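Local coordinates for uncharacterized protein (Pseudomonas aeruginosa, PDB 5BR9) that belongs to the KAE1/TsaD family (TsaB subfamily) and probably takes part in threonylcarbamoyladenosine (t6A) modification of tRNA, at residues A187-A190 against S191-P194. Sequence-based numbering, arbitrary orientation.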
loop_
_atom_site.group_PDB
_atom_site.type_symbol
_atom_site.label_atom_id
_atom_site.label_comp_id
_atom_site.label_asym_id
_atom_site.label_seq_id
_atom_site.Cartn_x
_atom_site.Cartn_y
_atom_site.Cartn_z
ATOM N N ALA A 187 -27.019 22.272 -12.000
ATOM C CA ALA A 187 -27.198 20.930 -11.472
ATOM C C ALA A 187 -25.911 20.307 -10.926
ATOM O O ALA A 187 -24.820 20.526 -11.452
ATOM C CB ALA A 187 -27.785 20.041 -12.552
ATOM N N LEU A 188 -26.047 19.508 -9.877
ATOM C CA LEU A 188 -24.898 18.817 -9.305
ATOM C C LEU A 188 -25.260 17.444 -8.717
ATOM O O LEU A 188 -26.427 17.115 -8.533
ATOM C CB LEU A 188 -24.236 19.703 -8.232
ATOM C CG LEU A 188 -25.062 20.314 -7.098
ATOM C CD1 LEU A 188 -25.401 19.293 -6.034
ATOM C CD2 LEU A 188 -24.313 21.473 -6.473
ATOM N N ASP A 189 -24.238 16.646 -8.433
ATOM C CA ASP A 189 -24.421 15.386 -7.746
ATOM C C ASP A 189 -23.323 15.275 -6.691
ATOM O O ASP A 189 -22.192 14.913 -7.006
ATOM C CB ASP A 189 -24.354 14.192 -8.716
ATOM C CG ASP A 189 -24.664 12.844 -8.036
ATOM O OD1 ASP A 189 -24.785 12.783 -6.784
ATOM O OD2 ASP A 189 -24.765 11.825 -8.760
ATOM N N ALA A 190 -23.663 15.565 -5.442
ATOM C CA ALA A 190 -22.670 15.561 -4.384
ATOM C C ALA A 190 -22.368 14.136 -3.867
ATOM O O ALA A 190 -21.522 13.946 -2.999
ATOM C CB ALA A 190 -23.140 16.454 -3.248
ATOM N N SER A 191 -23.048 13.129 -4.392
ATOM C CA SER A 191 -22.774 11.771 -3.928
ATOM C C SER A 191 -22.040 10.915 -4.978
ATOM O O SER A 191 -21.726 9.748 -4.735
ATOM C CB SER A 191 -24.065 11.088 -3.492
ATOM O OG SER A 191 -24.774 10.641 -4.627
ATOM N N LEU A 192 -21.757 11.495 -6.137
ATOM C CA LEU A 192 -21.040 10.756 -7.188
ATOM C C LEU A 192 -19.599 10.414 -6.813
ATOM O O LEU A 192 -18.836 11.268 -6.336
ATOM C CB LEU A 192 -21.036 11.547 -8.500
ATOM C CG LEU A 192 -20.727 10.684 -9.724
ATOM C CD1 LEU A 192 -21.919 9.748 -10.060
ATOM C CD2 LEU A 192 -20.324 11.562 -10.905
ATOM N N LEU A 193 -19.234 9.162 -7.072
ATOM C CA LEU A 193 -17.940 8.604 -6.719
ATOM C C LEU A 193 -17.200 8.139 -7.990
ATOM O O LEU A 193 -17.816 7.999 -9.037
ATOM C CB LEU A 193 -18.129 7.435 -5.735
ATOM C CG LEU A 193 -18.787 7.755 -4.383
ATOM C CD1 LEU A 193 -18.881 6.508 -3.503
ATOM C CD2 LEU A 193 -18.011 8.868 -3.648
ATOM N N PRO A 194 -15.869 7.956 -7.908
ATOM C CA PRO A 194 -15.089 7.399 -9.016
ATOM C C PRO A 194 -15.541 5.991 -9.388
ATOM O O PRO A 194 -15.999 5.265 -8.532
ATOM C CB PRO A 194 -13.662 7.376 -8.464
ATOM C CG PRO A 194 -13.642 8.439 -7.453
ATOM C CD PRO A 194 -14.994 8.407 -6.808
#
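From Asp189 to Leu192 the chain bends through a type I beta turn as it leaves strand 187-189. The side chain of Asp189 points toward the residues that follow: CG stands opposite the backbone N (chi1 -175°), and OD1 nearly eclipses the CA-CB bond, which puts that oxygen within bonding distance of the backbone N of Ser191. OD1 accepts a hydrogen bond from Ser191 N at 3.0 Å. The bond is fairly straight on the hydrogen but arrives 39° above the carboxylate plane. This bond to the residue two positions on makes an Asx turn at the end of an edge strand in the second five-stranded sheet of the actin-like ATPase fold, where Asp189 also pairs through its backbone with Gly170 and Gly172. The hydroxyl OG of Ser191 lies 3.0 Å from the same Asp189 OD1, a possible second bond, though its proton has another acceptor nearby. The other carboxylate oxygen, Asp189 OD2, rests against the side chain of Leu192, 3.7 Å from its CB and close to CD1 as well, the two side chains crossing at roughly a right angle. Buried Leu192 packs on Arg110 and Glu114 of helix 103-115, and Arg110 donates a hydrogen bond to the Leu193 carbonyl.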